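Side-chain contacts in lipoprotein (PDB 6JF1), which binds L-methionine as the substrate-binding lipoprotein of an ABC importer and probably delivers it to the membrane transporter for uptake: residues N90-K93 against D98-A101; N121-V126 against S195-V200. All blocks are in the same frame, centred on the assembly; numbering follows the deposited sequence.

Overall arrangement
The chain meets contact 1 first. There helix 85-95 ends, the chain turns through a few residues, and 98-101 leads into strand 100-107. The contact closes this short loop and ties the helix to the seven-stranded mixed sheet. Contact 2 opens only after contact 1 has closed, so the two lie in series and neither nest nor cross. It closes a much longer loop, with 68 residues between its segments. It joins the loop that follows strand 120-121 to the residues that lead into strand 198-201 in the other mixed sheet. The two contacts lie on opposite sides of the chain's centre. The centres of contact 1 and contact 2 are about 34 Å apart.

Contact 1. Residues N90-K93 against D98-A101; sequences NWNK and DLVA
Asn-92 holds the backbone of Leu-99 with both ends of its side-chain amide. Its ND2 donates to Leu-99 O at 2.9 Å. That bond is fairly straight, with an N-H...O angle of 155°. It leaves close to the amide plane of Asn-92 and reaches a lone pair of Leu-99 O in the carbonyl plane. The return bond, from Leu-99 N to Asn-92 OD1, is 3.1 Å long and more bent, at 137°. Here the donor is tilted from the plane of the side-chain carbonyl. Two bonds to one residue fix the rotation of the amide.

The tight apolar part lies beside this pair. CD1 of Leu-99 comes to 3.6 Å from CZ3 of Trp-91, approaching the indole obliquely. With chi1 at -172° Trp-91 extends CG away from its backbone N, and this brings the benzene end of the indole to the leucine. Asn-69 of helix 68-73 touches both residues, and Val-234 of strand 231-235 also packs on Leu-99, which is buried.

Asp-98 marks the loose side. Its CB points away from the helix, and its exposed carboxylate binds a glycerol, probably from the crystallisation liquor.

The chemistry is that of an asparagine side chain imitating a backbone amide. It satisfies both the N-H and the carbonyl of Leu-99 where the chain leaves the helix for the sheet.

Contact 2. Residues N121-V126 against S195-V200; sequences NKYTKV and SVDAAV
Tyr-123 and Lys-122 both approach OD1 of Asp-197, but from different directions. The tyrosine hydroxyl donates to it, with OH and OD1 3.0 Å apart. It meets the oxygen on the anti side, 34° out of the carboxylate plane. Ring and carboxylate are turned about halfway between parallel and perpendicular, their planes 49° apart. Asp-197 has CG anti to its carbonyl carbon, at chi1 -66°, which carries the carboxylate over to the phenol. The carbonyl O of Asp-197 lies in the ring plane at the tyrosine's edge, 3.4 Å from CD2.

Lys-122 runs out as an extended chain and crosses Asp-197 at a slant. Its NZ is 3.7 Å from OD1, a long salt bridge. Its CB sits over the centre of one face of the Tyr-123 ring, 3.5 Å above the plane. The neighbouring residue thus backs the phenol that reaches the aspartate.

The other oxygen, OD2, accepts a hydrogen bond from Glu-134 N, at the start of strand 134-138. Backbone bonds join both Lys-122 and Asp-197 to Gly-115 of strand 111-117, and Pro-130 touches Tyr-123. The contact therefore sits just before the start of strand 198-201, between strands 111-117 and 134-138 that pair with it.

Contact 1. Residues N90-K93 against D98-A101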
loop_
_atom_site.group_PDB
_atom_site.type_symbol
_atom_site.label_atom_id
_atom_site.label_comp_id
_atom_site.label_asym_id
_atom_site.label_seq_id
_atom_site.Cartn_x
_atom_site.Cartn_y
_atom_site.Cartn_z
ATOM N N ASN A 90 -10.740 -8.144 2.818
ATOM C CA ASN A 90 -11.535 -8.146 1.611
ATOM C C ASN A 90 -11.088 -9.265 0.644
ATOM O O ASN A 90 -11.933 -9.949 0.024
ATOM C CB ASN A 90 -11.504 -6.775 0.936
ATOM C CG ASN A 90 -12.354 -6.744 -0.315
ATOM O OD1 ASN A 90 -13.571 -6.621 -0.212
ATOM N ND2 ASN A 90 -11.735 -6.886 -1.479
ATOM N N TRP A 91 -9.777 -9.423 0.472
ATOM C CA TRP A 91 -9.224 -10.437 -0.422
ATOM C C TRP A 91 -9.635 -11.848 0.060
ATOM O O TRP A 91 -9.966 -12.705 -0.747
ATOM C CB TRP A 91 -7.691 -10.327 -0.489
ATOM C CG TRP A 91 -7.129 -11.229 -1.551
ATOM C CD1 TRP A 91 -6.936 -10.918 -2.873
ATOM C CD2 TRP A 91 -6.771 -12.614 -1.411
ATOM N NE1 TRP A 91 -6.426 -12.000 -3.557
ATOM C CE2 TRP A 91 -6.326 -13.056 -2.682
ATOM C CE3 TRP A 91 -6.705 -13.498 -0.317
ATOM C CZ2 TRP A 91 -5.869 -14.357 -2.893
ATOM C CZ3 TRP A 91 -6.270 -14.794 -0.531
ATOM C CH2 TRP A 91 -5.860 -15.212 -1.806
ATOM N N ASN A 92 -9.531 -12.101 1.363
ATOM C CA ASN A 92 -9.922 -13.386 1.909
ATOM C C ASN A 92 -11.404 -13.635 1.556
ATOM O O ASN A 92 -11.738 -14.701 1.016
ATOM C CB ASN A 92 -9.729 -13.437 3.424
ATOM C CG ASN A 92 -8.335 -13.862 3.855
ATOM O OD1 ASN A 92 -7.591 -14.432 3.051
ATOM N ND2 ASN A 92 -7.965 -13.529 5.092
ATOM N N LYS A 93 -12.266 -12.646 1.806
ATOM C CA LYS A 93 -13.727 -12.831 1.629
ATOM C C LYS A 93 -14.028 -13.126 0.154
ATOM O O LYS A 93 -14.746 -14.089 -0.144
ATOM C CB LYS A 93 -14.539 -11.626 2.113
ATOM C CG LYS A 93 -14.748 -11.547 3.622
ATOM C CD LYS A 93 -15.546 -10.324 4.060
ATOM N N ASP A 98 -8.267 -17.830 3.872
ATOM C CA ASP A 98 -8.120 -17.390 5.244
ATOM C C ASP A 98 -6.625 -17.211 5.578
ATOM O O ASP A 98 -6.142 -17.815 6.544
ATOM C CB ASP A 98 -8.864 -18.347 6.188
ATOM C CG ASP A 98 -8.304 -19.764 6.217
ATOM O OD1 ASP A 98 -7.490 -20.121 5.309
ATOM O OD2 ASP A 98 -8.672 -20.515 7.156
ATOM N N LEU A 99 -5.884 -16.432 4.779
ATOM C CA LEU A 99 -4.535 -15.972 5.179
ATOM C C LEU A 99 -4.678 -15.102 6.429
ATOM O O LEU A 99 -5.701 -14.487 6.648
ATOM C CB LEU A 99 -3.925 -15.107 4.066
ATOM C CG LEU A 99 -3.954 -15.727 2.668
ATOM C CD1 LEU A 99 -3.405 -14.744 1.622
ATOM C CD2 LEU A 99 -3.190 -17.053 2.649
ATOM N N VAL A 100 -3.618 -15.022 7.202
ATOM C CA VAL A 100 -3.688 -14.377 8.523
ATOM C C VAL A 100 -2.534 -13.376 8.614
ATOM O O VAL A 100 -1.499 -13.598 7.996
ATOM C CB VAL A 100 -3.617 -15.410 9.671
ATOM C CG1 VAL A 100 -4.811 -16.376 9.621
ATOM C CG2 VAL A 100 -2.315 -16.216 9.674
ATOM N N ALA A 101 -2.745 -12.313 9.396
ATOM C CA ALA A 101 -1.738 -11.342 9.751
ATOM C C ALA A 101 -0.968 -11.898 10.956
ATOM O O ALA A 101 -1.622 -12.452 11.857
ATOM C CB ALA A 101 -2.423 -10.042 10.129
#

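Contact 2. Residues N121-V126 against S195-V200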
loop_
_atom_site.group_PDB
_atom_site.type_symbol
_atom_site.label_atom_id
_atom_site.label_comp_id
_atom_site.label_asym_id
_atom_site.label_seq_id
_atom_site.Cartn_x
_atom_site.Cartn_y
_atom_site.Cartn_z
ATOM N N ASN A 121 3.710 21.099 -10.172
ATOM C CA ASN A 121 2.345 20.830 -9.719
ATOM C C ASN A 121 1.393 21.849 -10.355
ATOM O O ASN A 121 1.692 23.045 -10.350
ATOM C CB ASN A 121 2.238 20.936 -8.193
ATOM C CG ASN A 121 2.689 19.694 -7.445
ATOM O OD1 ASN A 121 3.079 18.694 -8.043
ATOM N ND2 ASN A 121 2.618 19.736 -6.127
ATOM N N LYS A 122 0.252 21.401 -10.877
ATOM C CA LYS A 122 -0.724 22.324 -11.455
ATOM C C LYS A 122 -1.414 23.111 -10.347
ATOM O O LYS A 122 -1.815 24.242 -10.578
ATOM C CB LYS A 122 -1.803 21.587 -12.249
ATOM C CG LYS A 122 -1.330 20.947 -13.547
ATOM C CD LYS A 122 -2.509 20.592 -14.424
ATOM C CE LYS A 122 -2.269 19.440 -15.373
ATOM N NZ LYS A 122 -3.557 18.906 -15.877
ATOM N N TYR A 123 -1.565 22.507 -9.170
ATOM C CA TYR A 123 -2.383 23.067 -8.094
ATOM C C TYR A 123 -1.606 22.948 -6.794
ATOM O O TYR A 123 -0.870 21.985 -6.585
ATOM C CB TYR A 123 -3.729 22.346 -7.966
ATOM C CG TYR A 123 -4.401 22.206 -9.302
ATOM C CD1 TYR A 123 -4.817 23.341 -9.996
ATOM C CD2 TYR A 123 -4.547 20.966 -9.912
ATOM C CE1 TYR A 123 -5.381 23.250 -11.255
ATOM C CE2 TYR A 123 -5.092 20.866 -11.186
ATOM C CZ TYR A 123 -5.506 22.012 -11.856
ATOM O OH TYR A 123 -6.073 21.927 -13.098
ATOM N N THR A 124 -1.755 23.953 -5.953
ATOM C CA THR A 124 -1.187 23.908 -4.646
ATOM C C THR A 124 -2.312 23.921 -3.604
ATOM O O THR A 124 -2.017 23.873 -2.435
ATOM C CB THR A 124 -0.134 25.008 -4.457
ATOM O OG1 THR A 124 -0.862 26.234 -4.388
ATOM N N LYS A 125 -3.586 23.958 -4.005
ATOM C CA LYS A 125 -4.690 23.778 -3.013
ATOM C C LYS A 125 -5.847 23.000 -3.659
ATOM O O LYS A 125 -6.036 23.054 -4.882
ATOM C CB LYS A 125 -5.168 25.117 -2.444
ATOM N N VAL A 126 -6.611 22.297 -2.823
ATOM C CA VAL A 126 -7.778 21.494 -3.279
ATOM C C VAL A 126 -8.779 22.389 -4.016
ATOM O O VAL A 126 -9.314 22.014 -5.073
ATOM C CB VAL A 126 -8.452 20.748 -2.108
ATOM C CG1 VAL A 126 -9.755 20.090 -2.541
ATOM C CG2 VAL A 126 -7.525 19.711 -1.499
ATOM N N SER A 195 -1.516 13.414 -16.767
ATOM C CA SER A 195 -2.655 13.758 -17.629
ATOM C C SER A 195 -3.997 13.857 -16.878
ATOM O O SER A 195 -5.066 13.753 -17.504
ATOM C CB SER A 195 -2.726 12.811 -18.796
ATOM O OG SER A 195 -3.332 11.590 -18.399
ATOM N N VAL A 196 -3.991 14.017 -15.555
ATOM C CA VAL A 196 -5.244 14.275 -14.846
ATOM C C VAL A 196 -5.023 15.485 -13.942
ATOM O O VAL A 196 -3.909 15.994 -13.846
ATOM C CB VAL A 196 -5.786 13.048 -14.077
ATOM C CG1 VAL A 196 -6.035 11.868 -15.001
ATOM C CG2 VAL A 196 -4.900 12.632 -12.900
ATOM N N ASP A 197 -6.075 15.901 -13.257
ATOM C CA ASP A 197 -6.014 17.083 -12.405
ATOM C C ASP A 197 -5.425 16.761 -11.019
ATOM O O ASP A 197 -4.710 17.588 -10.419
ATOM C CB ASP A 197 -7.382 17.788 -12.412
ATOM C CG ASP A 197 -7.672 18.342 -13.796
ATOM O OD1 ASP A 197 -6.897 19.235 -14.220
ATOM O OD2 ASP A 197 -8.590 17.810 -14.484
ATOM N N ALA A 198 -5.777 15.584 -10.501
ATOM C CA ALA A 198 -5.294 15.078 -9.215
ATOM C C ALA A 198 -5.451 13.551 -9.223
ATOM O O ALA A 198 -6.191 13.028 -10.059
ATOM C CB ALA A 198 -6.046 15.715 -8.053
ATOM N N ALA A 199 -4.752 12.868 -8.309
ATOM C CA ALA A 199 -4.828 11.365 -8.148
ATOM C C ALA A 199 -4.628 11.000 -6.677
ATOM O O ALA A 199 -3.806 11.623 -5.972
ATOM C CB ALA A 199 -3.785 10.642 -9.009
ATOM N N VAL A 200 -5.359 9.992 -6.228
ATOM C CA VAL A 200 -5.056 9.380 -4.929
ATOM C C VAL A 200 -4.056 8.246 -5.168
ATOM O O VAL A 200 -4.269 7.366 -6.054
ATOM C CB VAL A 200 -6.327 8.933 -4.187
ATOM C CG1 VAL A 200 -6.011 8.267 -2.840
ATOM C CG2 VAL A 200 -7.270 10.128 -3.999
#